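Local coordinates for protein putative cathepsin d (PDB 5N7Q) that probably cleaves proteins as an aspartic endopeptidase of the peptidase A1 family, a cathepsin D from the tick Ixodes ricinus held here by the inhibitor pepstatin A, at residues 35-40 with 125-130; 39-44 with 75-80; 130-135 with 194-199. All blocks are in the same frame, centred on the assembly; numbering follows the deposited sequence.

Contact 1: residues 35-40 with 125-130; sequences FDTGSA and LGLAYP
The methyl of Ala-128 fills the hollow on the inner side of the turn at 36-39: its CB sits 3.1 Å from Ser-39 O and 3.4 Å from Thr-37 O, hemmed in by two carbonyls. Beside it, Gly-126 has no side chain, and the loop backbone takes up the room, Ser-39 O pressing to within 3.0 Å of Gly-126 CA. The parallel ladder of strands 29-36 and 123-126 runs up to this point, with Asp-36 N giving a nearly straight bond to Leu-125 O (167°) and Leu-127 N one of 2.8 Å to Asp-36 O. Beyond the ladder, Ala-128 N donates to Ser-39 O, approaching from above the carbonyl plane. This is the psi loop of pepsin-like aspartic peptidases, in which strand 123-126 passes between the strand ending in the Asp-Thr-Gly sequence and the strand that follows it. Within the turn, Asp-36, the predicted catalytic residue, receives Gly-38 N on OD1, an Asx turn, and Ser-39 OG on OD2 at 2.6 Å, both from above the carboxylate plane; OD1 also meets the bound inhibitor. Thr-37 has OG1 between its backbone N and carbonyl carbon (chi1 62°), which leaves the methyl beside the N to meet Leu-127 CB; OG1 crosses to Ala-226 O and Thr-228 N of the second Asp-Thr-Gly loop, the fireman's grip. On the sheet face bearing Phe-35 and Leu-125, opposite Asp-36, Leu-125 CD1 is 3.8 Å from Phe-35 CE2, and Leu-127 CD1 meets the ring edge. Water 1 donates to Ala-40 O and to Gly-126 O, at 2.8 Å from the latter.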
loop_
_atom_site.group_PDB
_atom_site.type_symbol
_atom_site.label_atom_id
_atom_site.label_comp_id
_atom_site.label_asym_id
_atom_site.label_seq_id
_atom_site.Cartn_x
_atom_site.Cartn_y
_atom_site.Cartn_z
ATOM N N PHE A 35 -3.384 5.298 1.901
ATOM C CA PHE A 35 -2.385 5.818 0.976
ATOM C C PHE A 35 -1.761 4.640 0.262
ATOM O O PHE A 35 -1.079 3.840 0.887
ATOM C CB PHE A 35 -1.339 6.651 1.716
ATOM C CG PHE A 35 -1.892 7.987 2.183
ATOM C CD1 PHE A 35 -2.668 8.081 3.319
ATOM C CD2 PHE A 35 -1.692 9.149 1.432
ATOM C CE1 PHE A 35 -3.224 9.280 3.719
ATOM C CE2 PHE A 35 -2.229 10.366 1.846
ATOM C CZ PHE A 35 -3.006 10.430 2.985
ATOM N N ASP A 36 -2.045 4.522 -1.037
ATOM C CA ASP A 36 -1.877 3.271 -1.778
ATOM C C ASP A 36 -0.913 3.460 -2.958
ATOM O O ASP A 36 -1.296 3.978 -4.016
ATOM C CB ASP A 36 -3.267 2.798 -2.300
ATOM C CG ASP A 36 -3.189 1.584 -3.180
ATOM O OD1 ASP A 36 -2.221 0.825 -2.997
ATOM O OD2 ASP A 36 -4.134 1.369 -3.956
ATOM N N THR A 37 0.337 3.021 -2.793
ATOM C CA THR A 37 1.294 3.095 -3.895
ATOM C C THR A 37 1.024 2.131 -5.044
ATOM O O THR A 37 1.746 2.179 -6.045
ATOM C CB THR A 37 2.748 2.980 -3.417
ATOM O OG1 THR A 37 2.929 1.706 -2.796
ATOM C CG2 THR A 37 3.101 4.092 -2.441
ATOM N N GLY A 38 0.018 1.262 -4.904
ATOM C CA GLY A 38 -0.439 0.367 -5.966
ATOM C C GLY A 38 -1.589 0.804 -6.823
ATOM O O GLY A 38 -2.094 0.014 -7.594
ATOM N N SER A 39 -1.993 2.073 -6.713
ATOM C CA SER A 39 -3.029 2.634 -7.552
ATOM C C SER A 39 -2.802 4.129 -7.653
ATOM O O SER A 39 -1.967 4.654 -6.924
ATOM C CB SER A 39 -4.420 2.299 -7.024
ATOM O OG SER A 39 -4.720 3.018 -5.832
ATOM N N ALA A 40 -3.497 4.787 -8.585
ATOM C CA ALA A 40 -3.213 6.204 -8.905
ATOM C C ALA A 40 -4.396 7.158 -8.700
ATOM O O ALA A 40 -4.217 8.363 -8.863
ATOM C CB ALA A 40 -2.655 6.349 -10.315
ATOM N N LEU A 125 -6.360 6.852 -1.646
ATOM C CA LEU A 125 -5.589 7.921 -2.274
ATOM C C LEU A 125 -4.387 7.256 -2.914
ATOM O O LEU A 125 -3.408 6.838 -2.225
ATOM C CB LEU A 125 -5.184 8.995 -1.252
ATOM C CG LEU A 125 -4.568 10.296 -1.811
ATOM C CD1 LEU A 125 -4.758 11.450 -0.814
ATOM C CD2 LEU A 125 -3.103 10.102 -2.156
ATOM N N GLY A 126 -4.454 7.116 -4.231
ATOM C CA GLY A 126 -3.387 6.433 -4.956
ATOM C C GLY A 126 -2.138 7.283 -5.135
ATOM O O GLY A 126 -2.214 8.475 -5.394
ATOM N N LEU A 127 -0.979 6.635 -4.993
ATOM C CA LEU A 127 0.351 7.225 -5.057
ATOM C C LEU A 127 1.239 6.580 -6.125
ATOM O O LEU A 127 2.466 6.835 -6.165
ATOM C CB LEU A 127 1.034 7.131 -3.689
ATOM C CG LEU A 127 0.426 7.956 -2.551
ATOM C CD1 LEU A 127 1.070 7.551 -1.241
ATOM C CD2 LEU A 127 0.624 9.454 -2.814
ATOM N N ALA A 128 0.614 5.831 -7.037
ATOM C CA ALA A 128 1.316 5.220 -8.173
ATOM C C ALA A 128 1.507 6.246 -9.278
ATOM O O ALA A 128 1.120 7.409 -9.150
ATOM C CB ALA A 128 0.561 4.003 -8.672
ATOM N N TYR A 129 2.160 5.834 -10.350
ATOM C CA TYR A 129 2.413 6.720 -11.479
ATOM C C TYR A 129 1.117 7.079 -12.200
ATOM O O TYR A 129 0.179 6.293 -12.245
ATOM C CB TYR A 129 3.366 6.063 -12.464
ATOM C CG TYR A 129 4.833 6.105 -12.027
ATOM C CD1 TYR A 129 5.651 7.188 -12.391
ATOM C CD2 TYR A 129 5.395 5.068 -11.293
ATOM C CE1 TYR A 129 7.004 7.226 -11.997
ATOM C CE2 TYR A 129 6.724 5.095 -10.906
ATOM C CZ TYR A 129 7.526 6.169 -11.296
ATOM O OH TYR A 129 8.877 6.178 -10.914
ATOM N N PRO A 130 1.092 8.245 -12.845
ATOM C CA PRO A 130 -0.155 8.671 -13.481
ATOM C C PRO A 130 -0.515 7.864 -14.717
ATOM O O PRO A 130 -1.671 7.920 -15.156
ATOM C CB PRO A 130 0.135 10.128 -13.871
ATOM C CG PRO A 130 1.662 10.202 -13.957
ATOM C CD PRO A 130 2.110 9.311 -12.857
HETATM O O HOH W 1 -4.213 10.143 -6.309
#

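Contact 2: residues 39-44 with 75-80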
loop_
_atom_site.group_PDB
_atom_site.type_symbol
_atom_site.label_atom_id
_atom_site.label_comp_id
_atom_site.label_asym_id
_atom_site.label_seq_id
_atom_site.Cartn_x
_atom_site.Cartn_y
_atom_site.Cartn_z
ATOM N N SER A 39 -1.993 2.073 -6.713
ATOM C CA SER A 39 -3.029 2.634 -7.552
ATOM C C SER A 39 -2.802 4.129 -7.653
ATOM O O SER A 39 -1.967 4.654 -6.924
ATOM C CB SER A 39 -4.420 2.299 -7.024
ATOM O OG SER A 39 -4.720 3.018 -5.832
ATOM N N ALA A 40 -3.497 4.787 -8.585
ATOM C CA ALA A 40 -3.213 6.204 -8.905
ATOM C C ALA A 40 -4.396 7.158 -8.700
ATOM O O ALA A 40 -4.217 8.363 -8.863
ATOM C CB ALA A 40 -2.655 6.349 -10.315
ATOM N N ASN A 41 -5.553 6.643 -8.294
ATOM C CA ASN A 41 -6.782 7.457 -8.191
ATOM C C ASN A 41 -7.121 7.789 -6.749
ATOM O O ASN A 41 -6.869 6.972 -5.839
ATOM C CB ASN A 41 -7.963 6.715 -8.813
ATOM C CG ASN A 41 -7.861 6.638 -10.315
ATOM O OD1 ASN A 41 -7.169 5.780 -10.833
ATOM N ND2 ASN A 41 -8.513 7.572 -11.016
ATOM N N LEU A 42 -7.713 8.965 -6.551
ATOM C CA LEU A 42 -8.345 9.342 -5.290
ATOM C C LEU A 42 -9.851 9.156 -5.427
ATOM O O LEU A 42 -10.455 9.619 -6.398
ATOM C CB LEU A 42 -8.063 10.804 -4.965
ATOM C CG LEU A 42 -8.762 11.425 -3.749
ATOM C CD1 LEU A 42 -8.490 10.751 -2.422
ATOM C CD2 LEU A 42 -8.356 12.880 -3.730
ATOM N N TRP A 43 -10.472 8.499 -4.449
ATOM C CA TRP A 43 -11.949 8.468 -4.411
ATOM C C TRP A 43 -12.459 8.424 -2.984
ATOM O O TRP A 43 -11.760 8.000 -2.071
ATOM C CB TRP A 43 -12.540 7.316 -5.233
ATOM C CG TRP A 43 -12.185 5.941 -4.747
ATOM C CD1 TRP A 43 -11.128 5.154 -5.189
ATOM C CD2 TRP A 43 -12.823 5.200 -3.716
ATOM N NE1 TRP A 43 -11.099 3.985 -4.495
ATOM C CE2 TRP A 43 -12.097 3.996 -3.553
ATOM C CE3 TRP A 43 -13.903 5.457 -2.862
ATOM C CZ2 TRP A 43 -12.474 3.014 -2.632
ATOM C CZ3 TRP A 43 -14.273 4.473 -1.938
ATOM C CH2 TRP A 43 -13.543 3.285 -1.830
ATOM N N LEU A 44 -13.687 8.905 -2.828
ATOM C CA LEU A 44 -14.407 9.002 -1.550
ATOM C C LEU A 44 -15.870 8.681 -1.792
ATOM O O LEU A 44 -16.362 8.846 -2.921
ATOM C CB LEU A 44 -14.280 10.407 -0.964
ATOM C CG LEU A 44 -12.870 10.824 -0.531
ATOM C CD1 LEU A 44 -12.818 12.307 -0.312
ATOM C CD2 LEU A 44 -12.391 10.010 0.669
ATOM N N PHE A 75 -16.341 6.728 -13.750
ATOM C CA PHE A 75 -15.074 6.034 -13.471
ATOM C C PHE A 75 -15.376 4.675 -12.844
ATOM O O PHE A 75 -16.356 4.512 -12.139
ATOM C CB PHE A 75 -14.123 6.864 -12.610
ATOM C CG PHE A 75 -14.413 6.787 -11.132
ATOM C CD1 PHE A 75 -15.388 7.581 -10.560
ATOM C CD2 PHE A 75 -13.706 5.907 -10.314
ATOM C CE1 PHE A 75 -15.671 7.493 -9.197
ATOM C CE2 PHE A 75 -13.978 5.821 -8.961
ATOM C CZ PHE A 75 -14.964 6.607 -8.403
ATOM N N THR A 76 -14.495 3.715 -13.126
ATOM C CA THR A 76 -14.583 2.383 -12.531
ATOM C C THR A 76 -13.171 1.904 -12.273
ATOM O O THR A 76 -12.281 2.041 -13.115
ATOM C CB THR A 76 -15.354 1.376 -13.400
ATOM O OG1 THR A 76 -15.563 0.164 -12.659
ATOM C CG2 THR A 76 -14.642 1.091 -14.721
ATOM N N ILE A 77 -12.965 1.352 -11.082
ATOM C CA ILE A 77 -11.642 0.834 -10.731
ATOM C C ILE A 77 -11.803 -0.534 -10.119
ATOM O O ILE A 77 -12.712 -0.750 -9.289
ATOM C CB ILE A 77 -10.859 1.732 -9.742
ATOM C CG1 ILE A 77 -10.951 3.200 -10.128
ATOM C CG2 ILE A 77 -9.394 1.303 -9.673
ATOM C CD1 ILE A 77 -10.383 4.164 -9.111
ATOM N N VAL A 78 -10.913 -1.433 -10.526
ATOM C CA VAL A 78 -10.873 -2.786 -10.018
ATOM C C VAL A 78 -9.586 -2.956 -9.214
ATOM O O VAL A 78 -8.503 -2.703 -9.740
ATOM C CB VAL A 78 -10.910 -3.781 -11.192
ATOM C CG1 VAL A 78 -10.926 -5.223 -10.701
ATOM C CG2 VAL A 78 -12.153 -3.549 -12.040
ATOM N N TYR A 79 -9.734 -3.391 -7.963
ATOM C CA TYR A 79 -8.601 -3.727 -7.115
ATOM C C TYR A 79 -8.555 -5.217 -6.826
ATOM O O TYR A 79 -9.519 -5.949 -7.081
ATOM C CB TYR A 79 -8.740 -3.013 -5.779
ATOM C CG TYR A 79 -8.801 -1.503 -5.882
ATOM C CD1 TYR A 79 -7.661 -0.745 -5.972
ATOM C CD2 TYR A 79 -10.023 -0.840 -5.870
ATOM C CE1 TYR A 79 -7.717 0.645 -6.063
ATOM C CE2 TYR A 79 -10.097 0.532 -5.982
ATOM C CZ TYR A 79 -8.968 1.278 -6.050
ATOM O OH TYR A 79 -9.107 2.639 -6.158
ATOM N N GLY A 80 -7.437 -5.678 -6.287
ATOM C CA GLY A 80 -7.375 -7.059 -5.834
ATOM C C GLY A 80 -8.448 -7.406 -4.833
ATOM O O GLY A 80 -8.976 -8.522 -4.876
HETATM O O HOH W 2 -6.999 4.268 -6.425
#
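Tyr-79 OH is gripped from two directions. Trp-43 NE1 donates to it at 2.9 Å, from within the indole plane but along a bent path (137° at the hydrogen), and water 2 lies 2.7 Å from the same Tyr-79 OH, near the plane of the phenol ring. The water gives its own hydrogens to Ser-39 OG at 2.7 Å and to Asn-41 O at 2.8 Å, so it is tied to the loop as well as to the strand across from it. Through Ser-39 the water belongs to the second shell of the predicted catalytic Asp-36. Tyr-79 is part of the flap hairpin of pepsin-like peptidases, formed by strands 69-79 and 82-95. The tyrosine, water and tryptophan grouping is the one familiar from that family, where the hydroxyl is bonded to the tryptophan NE1 and the ring borders the substrate cleft. Here Tyr-79 also packs on a modified side chain of the bound inhibitor. Strands 42-44 and 75-79 cross at 101°, their axes 10.3 Å apart at closest approach, and side chains and water 2 bridge the gap. Ile-77 fills the middle of it. Its CG2 lies over one face of the Tyr-79 ring, 3.6 Å above the plane and offset toward the rim; its CD1 extends to 3.5 Å from Asn-41 CB. With CG1 anti to the carbonyl carbon and the chain extended beyond it (chi2 172°), CD1 stretches toward segment 39-44 and also approaches Trp-43 CD1. Phe-75 contributes the end of its ring, CZ 4.1 Å from Trp-43 CB. The Asn-41 amide turns its OD1 to Val-134 N.

Contact 3: residues 130-135 with 194-199; sequences PSIAVD and KGYWQF
Ile-132 is directed at the backbone of Gly-195, and its CD1 reaches the ring of Tyr-196 just beyond. The isoleucine CD1 meets Tyr-196 CD1 at 4.1 Å, approaching the ring obliquely, although the tyrosine's first bond points away and only its ring comes back to the contact. Ile-132 lies along the bare glycine backbone, its CG2 3.7 Å from Gly-195 CA and its CD1 3.6 Å from Gly-195 O; a CB at 195 would crowd CG2. A chi1 of 65° puts CG1 between the backbone N and carbonyl carbon of Ile-132, and from there CD1 reaches the Gly-195 carbonyl. Ser-131 supplies the one hydrogen bond across, OG to Lys-194 O at 2.8 Å, the donor tilted 29° from the carbonyl plane. The Lys-194 side chain leads away to a salt bridge with Asp-331, and Tyr-196 OH hydrogen-bonds to the backbone of the bound inhibitor, so the ring lines the cleft. This small, surface-lying patch joins the short 3-10 turn between strand 123-126 and helix 140-146 to the stretch entering strand 198-206, which pairs antiparallel with strand 222-226 ahead of the predicted catalytic Asp-227.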
loop_
_atom_site.group_PDB
_atom_site.type_symbol
_atom_site.label_atom_id
_atom_site.label_comp_id
_atom_site.label_asym_id
_atom_site.label_seq_id
_atom_site.Cartn_x
_atom_site.Cartn_y
_atom_site.Cartn_z
ATOM N N PRO A 130 1.092 8.245 -12.845
ATOM C CA PRO A 130 -0.155 8.671 -13.481
ATOM C C PRO A 130 -0.515 7.864 -14.717
ATOM O O PRO A 130 -1.671 7.920 -15.156
ATOM C CB PRO A 130 0.135 10.128 -13.871
ATOM C CG PRO A 130 1.662 10.202 -13.957
ATOM C CD PRO A 130 2.110 9.311 -12.857
ATOM N N SER A 131 0.450 7.154 -15.302
ATOM C CA SER A 131 0.182 6.292 -16.437
ATOM C C SER A 131 -0.954 5.296 -16.164
ATOM O O SER A 131 -1.652 4.916 -17.104
ATOM C CB SER A 131 1.442 5.542 -16.816
ATOM O OG SER A 131 1.863 4.727 -15.713
ATOM N N ILE A 132 -1.166 4.888 -14.914
ATOM C CA ILE A 132 -2.228 3.905 -14.602
ATOM C C ILE A 132 -3.478 4.521 -13.959
ATOM O O ILE A 132 -4.362 3.790 -13.555
ATOM C CB ILE A 132 -1.703 2.712 -13.763
ATOM C CG1 ILE A 132 -1.248 3.159 -12.382
ATOM C CG2 ILE A 132 -0.560 2.035 -14.505
ATOM C CD1 ILE A 132 -1.022 2.022 -11.409
ATOM N N ALA A 133 -3.552 5.847 -13.904
ATOM C CA ALA A 133 -4.754 6.506 -13.371
ATOM C C ALA A 133 -5.957 6.264 -14.286
ATOM O O ALA A 133 -5.916 6.583 -15.480
ATOM C CB ALA A 133 -4.523 7.988 -13.212
ATOM N N VAL A 134 -7.020 5.735 -13.704
ATOM C CA VAL A 134 -8.290 5.560 -14.407
ATOM C C VAL A 134 -8.799 6.944 -14.798
ATOM O O VAL A 134 -8.731 7.884 -14.023
ATOM C CB VAL A 134 -9.276 4.760 -13.546
ATOM C CG1 VAL A 134 -10.669 4.743 -14.155
ATOM C CG2 VAL A 134 -8.786 3.343 -13.354
ATOM N N ASP A 135 -9.264 7.030 -16.044
ATOM C CA ASP A 135 -9.693 8.272 -16.680
ATOM C C ASP A 135 -8.585 9.315 -16.892
ATOM O O ASP A 135 -8.884 10.424 -17.264
ATOM C CB ASP A 135 -10.867 8.924 -15.930
ATOM C CG ASP A 135 -12.185 8.145 -16.031
ATOM O OD1 ASP A 135 -12.282 7.070 -16.654
ATOM O OD2 ASP A 135 -13.181 8.676 -15.467
ATOM N N LYS A 194 7.138 2.132 -15.511
ATOM C CA LYS A 194 6.514 3.206 -14.727
ATOM C C LYS A 194 4.986 3.096 -14.746
ATOM O O LYS A 194 4.332 3.463 -15.725
ATOM C CB LYS A 194 6.998 4.568 -15.207
ATOM C CG LYS A 194 8.467 4.822 -14.870
ATOM C CD LYS A 194 9.031 6.012 -15.650
ATOM C CE LYS A 194 8.258 7.275 -15.398
ATOM N NZ LYS A 194 8.979 8.513 -15.867
ATOM N N GLY A 195 4.425 2.556 -13.661
ATOM C CA GLY A 195 2.973 2.357 -13.543
ATOM C C GLY A 195 2.723 2.114 -12.076
ATOM O O GLY A 195 2.436 3.049 -11.299
ATOM N N TYR A 196 2.922 0.856 -11.677
ATOM C CA TYR A 196 3.275 0.586 -10.300
ATOM C C TYR A 196 4.687 1.116 -10.049
ATOM O O TYR A 196 5.424 1.482 -10.984
ATOM C CB TYR A 196 3.239 -0.910 -9.991
ATOM C CG TYR A 196 1.940 -1.633 -10.326
ATOM C CD1 TYR A 196 0.742 -1.279 -9.734
ATOM C CD2 TYR A 196 1.945 -2.747 -11.167
ATOM C CE1 TYR A 196 -0.439 -1.945 -10.030
ATOM C CE2 TYR A 196 0.776 -3.447 -11.455
ATOM C CZ TYR A 196 -0.417 -3.035 -10.878
ATOM O OH TYR A 196 -1.584 -3.735 -11.180
ATOM N N TRP A 197 5.062 1.135 -8.789
ATOM C CA TRP A 197 6.444 1.358 -8.387
ATOM C C TRP A 197 7.195 0.036 -8.511
ATOM O O TRP A 197 7.316 -0.720 -7.550
ATOM C CB TRP A 197 6.496 1.923 -6.975
ATOM C CG TRP A 197 6.084 3.363 -6.929
ATOM C CD1 TRP A 197 4.825 3.872 -6.685
ATOM C CD2 TRP A 197 6.946 4.497 -7.105
ATOM N NE1 TRP A 197 4.875 5.248 -6.709
ATOM C CE2 TRP A 197 6.163 5.644 -6.940
ATOM C CE3 TRP A 197 8.320 4.639 -7.356
ATOM C CZ2 TRP A 197 6.699 6.925 -7.031
ATOM C CZ3 TRP A 197 8.849 5.879 -7.457
ATOM C CH2 TRP A 197 8.039 7.029 -7.262
ATOM N N GLN A 198 7.579 -0.283 -9.749
ATOM C CA GLN A 198 8.042 -1.610 -10.152
ATOM C C GLN A 198 9.549 -1.624 -10.389
ATOM O O GLN A 198 10.108 -0.637 -10.891
ATOM C CB GLN A 198 7.303 -2.032 -11.417
ATOM C CG GLN A 198 7.499 -3.485 -11.845
ATOM C CD GLN A 198 6.549 -3.896 -12.940
ATOM O OE1 GLN A 198 5.373 -3.493 -12.958
ATOM N NE2 GLN A 198 7.042 -4.692 -13.869
ATOM N N PHE A 199 10.185 -2.729 -10.045
ATOM C CA PHE A 199 11.647 -2.862 -10.147
ATOM C C PHE A 199 12.046 -4.323 -10.201
ATOM O O PHE A 199 11.227 -5.210 -9.974
ATOM C CB PHE A 199 12.337 -2.151 -8.959
ATOM C CG PHE A 199 11.764 -2.535 -7.634
ATOM C CD1 PHE A 199 12.244 -3.642 -6.946
ATOM C CD2 PHE A 199 10.689 -1.836 -7.095
ATOM C CE1 PHE A 199 11.684 -4.021 -5.732
ATOM C CE2 PHE A 199 10.140 -2.213 -5.885
ATOM C CZ PHE A 199 10.623 -3.309 -5.205
#

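In the fold
Contact 1 sits innermost, about 8 Å from the chain centre; centre to centre it lies about 9 Å from contact 2 and 8 Å from contact 3, which are about 12 Å from each other. Contacts 1 and 2 share Ser-39 and Ala-40 and reach neighbouring strands, 123-126 for contact 1 and 42-45 for contact 2; Gly-126 N to Asn-41 O probably joins them. Contacts 1 and 3 share Pro-130, with Leu-127 O to Trp-197 NE1 a probable bond between them. Along the chain, contacts 1 and 2 start together at 35-44, and contact 3 opens after both have closed. The loop at predicted catalytic Asp-36 is thereby connected to the flap on one hand and to the entrance of the C-terminal lobe on the other.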